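Long-range contact in initiator protein NS1 (Human bocavirus, PDB 4KW3), which probably nicks one strand of the viral replication origin and unwinds it to start rolling-circle replication, using its nuclease and ATP-driven helicase activities: residues Q106-H117 with Y211-S221. Numbering follows the deposited sequence.
Sequences QSELGEKNLHCH and YLLPKNRCISS
Y211 turns an edge of its ring toward a face of the H117 imidazole, an offset edge-to-face pair with the planes at 63° and CE2 of Y211 3.9 Å from CE1 of H117. Next along, L212 lays its CD2 methyl over the same face of the imidazole, a CH-pi contact 4.2 Å from the ring centroid; CG anti to its carbonyl carbon, chi1 -67°, carries the methyl there. The L212 side chain also runs alongside Q106, in the opposite sense. L212 O takes a nearly straight hydrogen bond, 3.0 Å long, from Q106 NE2; it lies in the plane of the Q106 amide, although the donor is tilted 32° from the carbonyl plane. At the other end of that amide, OE1 is bonded to T245 and R257, so both ends are held and the rotation of the group is fixed.

Here two of the predicted rolling-circle replication motifs of this N-terminal origin-recognition/nickase domain, an HUH-type nuclease, come together: RCR-2 on strand 114-122 supplies H115 and H117, predicted with E108 of the adjacent antiparallel strand to bind a divalent metal, and RCR-3 brings Y211, the predicted nucleophile, on helix 204-212. K215, the last residue of RCR-3, follows the inverse gamma turn at P214 and lays CE against one face of the Y211 ring, toward its rim. Its extended chain crosses that of E108 at about a right angle and sets NZ 3.0 Å from E108 OE1, a salt bridge whose hydrogen bond is weak; the same ammonium makes a weak, 3.3 Å hydrogen bond to Y211 OH.

Further on, the backbone from C218 to S221 runs past the end of L109, whose CD2 methyl lies against it, 3.3 Å from S220 N, while E31 binds S220 OG and S221 N.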
loop_
_atom_site.group_PDB
_atom_site.type_symbol
_atom_site.label_atom_id
_atom_site.label_comp_id
_atom_site.label_asym_id
_atom_site.label_seq_id
_atom_site.Cartn_x
_atom_site.Cartn_y
_atom_site.Cartn_z
ATOM N N GLN A 106 0.144 -0.653 3.524
ATOM C CA GLN A 106 -0.550 -1.721 2.826
ATOM C C GLN A 106 -1.264 -1.183 1.585
ATOM O O GLN A 106 -2.114 -0.292 1.672
ATOM C CB GLN A 106 -1.554 -2.398 3.750
ATOM C CG GLN A 106 -2.325 -3.551 3.115
ATOM C CD GLN A 106 -2.998 -4.430 4.157
ATOM O OE1 GLN A 106 -2.326 -5.112 4.944
ATOM N NE2 GLN A 106 -4.328 -4.409 4.180
ATOM N N SER A 107 -0.921 -1.746 0.432
ATOM C CA SER A 107 -1.579 -1.418 -0.833
ATOM C C SER A 107 -2.779 -2.341 -1.075
ATOM O O SER A 107 -2.779 -3.489 -0.658
ATOM C CB SER A 107 -0.583 -1.524 -1.982
ATOM O OG SER A 107 0.060 -2.787 -1.975
ATOM N N GLU A 108 -3.805 -1.825 -1.739
ATOM C CA GLU A 108 -5.024 -2.575 -1.970
ATOM C C GLU A 108 -5.622 -2.217 -3.319
ATOM O O GLU A 108 -5.773 -1.049 -3.645
ATOM C CB GLU A 108 -6.040 -2.308 -0.862
ATOM C CG GLU A 108 -7.501 -2.629 -1.214
ATOM C CD GLU A 108 -8.468 -2.357 -0.053
ATOM O OE1 GLU A 108 -7.996 -2.026 1.058
ATOM O OE2 GLU A 108 -9.700 -2.467 -0.247
ATOM N N LEU A 109 -5.967 -3.234 -4.095
ATOM C CA LEU A 109 -6.690 -3.029 -5.334
ATOM C C LEU A 109 -8.157 -3.015 -4.975
ATOM O O LEU A 109 -8.791 -4.068 -4.907
ATOM C CB LEU A 109 -6.417 -4.190 -6.284
ATOM C CG LEU A 109 -5.105 -4.131 -7.073
ATOM C CD1 LEU A 109 -3.883 -3.932 -6.213
ATOM C CD2 LEU A 109 -4.947 -5.383 -7.852
ATOM N N GLY A 110 -8.715 -1.826 -4.779
ATOM C CA GLY A 110 -10.092 -1.722 -4.345
ATOM C C GLY A 110 -11.124 -1.920 -5.448
ATOM O O GLY A 110 -10.793 -2.021 -6.631
ATOM N N GLU A 111 -12.390 -1.961 -5.048
ATOM C CA GLU A 111 -13.488 -2.065 -5.993
ATOM C C GLU A 111 -13.391 -0.874 -6.941
ATOM O O GLU A 111 -13.509 -1.024 -8.161
ATOM C CB GLU A 111 -14.815 -2.052 -5.239
ATOM C CG GLU A 111 -16.044 -1.986 -6.113
ATOM C CD GLU A 111 -16.281 -3.284 -6.865
ATOM O OE1 GLU A 111 -15.788 -4.336 -6.402
ATOM O OE2 GLU A 111 -16.973 -3.256 -7.908
ATOM N N LYS A 112 -13.109 0.300 -6.369
ATOM C CA LYS A 112 -13.013 1.537 -7.129
ATOM C C LYS A 112 -11.570 2.041 -7.163
ATOM O O LYS A 112 -11.018 2.310 -8.237
ATOM C CB LYS A 112 -13.947 2.603 -6.535
ATOM C CG LYS A 112 -13.718 4.029 -7.048
ATOM C CD LYS A 112 -14.567 5.057 -6.276
ATOM C CE LYS A 112 -14.050 6.497 -6.438
ATOM N NZ LYS A 112 -13.976 7.246 -5.124
ATOM N N ASN A 113 -10.934 2.127 -6.000
ATOM C CA ASN A 113 -9.616 2.768 -5.939
ATOM C C ASN A 113 -8.436 1.881 -5.680
ATOM O O ASN A 113 -8.509 0.919 -4.926
ATOM C CB ASN A 113 -9.622 3.904 -4.922
ATOM C CG ASN A 113 -10.692 4.923 -5.224
ATOM O OD1 ASN A 113 -10.927 5.266 -6.387
ATOM N ND2 ASN A 113 -11.414 5.336 -4.197
ATOM N N LEU A 114 -7.336 2.233 -6.328
ATOM C CA LEU A 114 -6.039 1.659 -6.023
ATOM C C LEU A 114 -5.412 2.485 -4.890
ATOM O O LEU A 114 -4.927 3.596 -5.108
ATOM C CB LEU A 114 -5.155 1.699 -7.278
ATOM C CG LEU A 114 -3.692 1.296 -7.095
ATOM C CD1 LEU A 114 -3.621 -0.127 -6.572
ATOM C CD2 LEU A 114 -2.908 1.422 -8.412
ATOM N N HIS A 115 -5.421 1.963 -3.671
ATOM C CA HIS A 115 -4.935 2.788 -2.578
ATOM C C HIS A 115 -3.897 2.161 -1.658
ATOM O O HIS A 115 -3.686 0.963 -1.657
ATOM C CB HIS A 115 -6.100 3.408 -1.781
ATOM C CG HIS A 115 -7.102 2.427 -1.285
ATOM N ND1 HIS A 115 -8.457 2.655 -1.372
ATOM C CD2 HIS A 115 -6.957 1.239 -0.655
ATOM C CE1 HIS A 115 -9.105 1.625 -0.856
ATOM N NE2 HIS A 115 -8.218 0.755 -0.405
ATOM N N CYS A 116 -3.234 3.007 -0.887
ATOM C CA CYS A 116 -2.396 2.534 0.191
ATOM C C CYS A 116 -2.885 3.118 1.509
ATOM O O CYS A 116 -3.235 4.304 1.582
ATOM C CB CYS A 116 -0.967 2.982 -0.025
ATOM S SG CYS A 116 -0.168 2.112 -1.321
ATOM N N HIS A 117 -2.888 2.290 2.547
ATOM C CA HIS A 117 -3.060 2.773 3.909
ATOM C C HIS A 117 -1.675 2.869 4.508
ATOM O O HIS A 117 -0.835 1.967 4.298
ATOM C CB HIS A 117 -3.896 1.813 4.734
ATOM C CG HIS A 117 -5.327 1.751 4.319
ATOM N ND1 HIS A 117 -6.317 2.478 4.956
ATOM C CD2 HIS A 117 -5.936 1.063 3.322
ATOM C CE1 HIS A 117 -7.476 2.227 4.376
ATOM N NE2 HIS A 117 -7.271 1.375 3.381
ATOM N N TYR A 211 -8.360 -4.281 11.078
ATOM C CA TYR A 211 -8.880 -3.776 9.817
ATOM C C TYR A 211 -7.966 -4.115 8.633
ATOM O O TYR A 211 -8.453 -4.506 7.593
ATOM C CB TYR A 211 -9.222 -2.257 9.845
ATOM C CG TYR A 211 -9.600 -1.804 8.447
ATOM C CD1 TYR A 211 -10.892 -2.025 7.945
ATOM C CD2 TYR A 211 -8.648 -1.233 7.591
ATOM C CE1 TYR A 211 -11.227 -1.675 6.638
ATOM C CE2 TYR A 211 -8.975 -0.879 6.283
ATOM C CZ TYR A 211 -10.269 -1.111 5.812
ATOM O OH TYR A 211 -10.605 -0.768 4.518
ATOM N N LEU A 212 -6.653 -4.039 8.796
ATOM C CA LEU A 212 -5.750 -4.278 7.663
ATOM C C LEU A 212 -5.403 -5.774 7.456
ATOM O O LEU A 212 -5.374 -6.254 6.323
ATOM C CB LEU A 212 -4.479 -3.444 7.812
ATOM C CG LEU A 212 -4.627 -1.918 7.707
ATOM C CD1 LEU A 212 -3.270 -1.255 7.885
ATOM C CD2 LEU A 212 -5.240 -1.511 6.352
ATOM N N LEU A 213 -5.165 -6.506 8.546
ATOM C CA LEU A 213 -4.758 -7.908 8.460
ATOM C C LEU A 213 -5.777 -8.884 7.868
ATOM O O LEU A 213 -5.452 -9.642 6.951
ATOM C CB LEU A 213 -4.262 -8.426 9.809
ATOM C CG LEU A 213 -2.819 -8.047 10.111
ATOM C CD1 LEU A 213 -2.330 -8.875 11.263
ATOM C CD2 LEU A 213 -1.964 -8.250 8.861
ATOM N N PRO A 214 -7.023 -8.857 8.359
ATOM C CA PRO A 214 -7.883 -9.969 7.921
ATOM C C PRO A 214 -8.521 -9.747 6.551
ATOM O O PRO A 214 -9.731 -9.645 6.408
ATOM C CB PRO A 214 -8.923 -10.057 9.037
ATOM C CG PRO A 214 -9.020 -8.665 9.575
ATOM C CD PRO A 214 -7.694 -7.976 9.334
ATOM N N LYS A 215 -7.668 -9.678 5.540
ATOM C CA LYS A 215 -8.111 -9.573 4.161
ATOM C C LYS A 215 -7.429 -10.669 3.346
ATOM O O LYS A 215 -6.354 -11.153 3.710
ATOM C CB LYS A 215 -7.769 -8.193 3.590
ATOM C CG LYS A 215 -8.367 -7.040 4.365
ATOM C CD LYS A 215 -8.060 -5.720 3.702
ATOM C CE LYS A 215 -8.659 -4.550 4.472
ATOM N NZ LYS A 215 -8.707 -3.319 3.633
ATOM N N ASN A 216 -8.042 -11.065 2.239
ATOM C CA ASN A 216 -7.385 -12.024 1.359
ATOM C C ASN A 216 -6.579 -11.253 0.329
ATOM O O ASN A 216 -6.837 -10.072 0.087
ATOM C CB ASN A 216 -8.404 -12.945 0.706
ATOM C CG ASN A 216 -9.211 -13.729 1.730
ATOM O OD1 ASN A 216 -8.653 -14.262 2.699
ATOM N ND2 ASN A 216 -10.524 -13.823 1.516
ATOM N N ARG A 217 -5.564 -11.897 -0.234
ATOM C CA ARG A 217 -4.741 -11.243 -1.228
ATOM C C ARG A 217 -5.319 -11.287 -2.623
ATOM O O ARG A 217 -5.844 -12.321 -3.054
ATOM C CB ARG A 217 -3.334 -11.835 -1.276
ATOM C CG ARG A 217 -2.389 -10.950 -2.085
ATOM C CD ARG A 217 -0.964 -11.395 -2.013
ATOM N NE ARG A 217 -0.787 -12.705 -2.595
ATOM C CZ ARG A 217 0.392 -13.171 -2.974
ATOM N NH1 ARG A 217 1.447 -12.394 -2.820
ATOM N NH2 ARG A 217 0.508 -14.392 -3.503
ATOM N N CYS A 218 -5.171 -10.165 -3.328
ATOM C CA CYS A 218 -5.415 -10.116 -4.754
ATOM C C CYS A 218 -4.438 -9.138 -5.417
ATOM O O CYS A 218 -4.431 -7.958 -5.092
ATOM C CB CYS A 218 -6.849 -9.688 -5.023
ATOM S SG CYS A 218 -7.187 -9.614 -6.752
ATOM N N ILE A 219 -3.587 -9.632 -6.319
ATOM C CA ILE A 219 -2.551 -8.775 -6.929
ATOM C C ILE A 219 -2.893 -8.186 -8.305
ATOM O O ILE A 219 -2.082 -7.496 -8.902
ATOM C CB ILE A 219 -1.175 -9.464 -7.006
ATOM C CG1 ILE A 219 -1.240 -10.700 -7.906
ATOM C CG2 ILE A 219 -0.660 -9.829 -5.607
ATOM C CD1 ILE A 219 0.071 -11.416 -7.981
ATOM N N SER A 220 -4.092 -8.467 -8.802
ATOM C CA SER A 220 -4.540 -7.904 -10.063
ATOM C C SER A 220 -6.057 -7.815 -10.177
ATOM O O SER A 220 -6.775 -8.688 -9.712
ATOM C CB SER A 220 -4.006 -8.694 -11.247
ATOM O OG SER A 220 -4.451 -8.076 -12.444
ATOM N N SER A 221 -6.526 -6.758 -10.829
ATOM C CA SER A 221 -7.926 -6.627 -11.181
ATOM C C SER A 221 -8.370 -7.796 -12.058
ATOM O O SER A 221 -9.553 -8.126 -12.094
ATOM C CB SER A 221 -8.147 -5.331 -11.951
ATOM O OG SER A 221 -7.807 -4.206 -11.162
#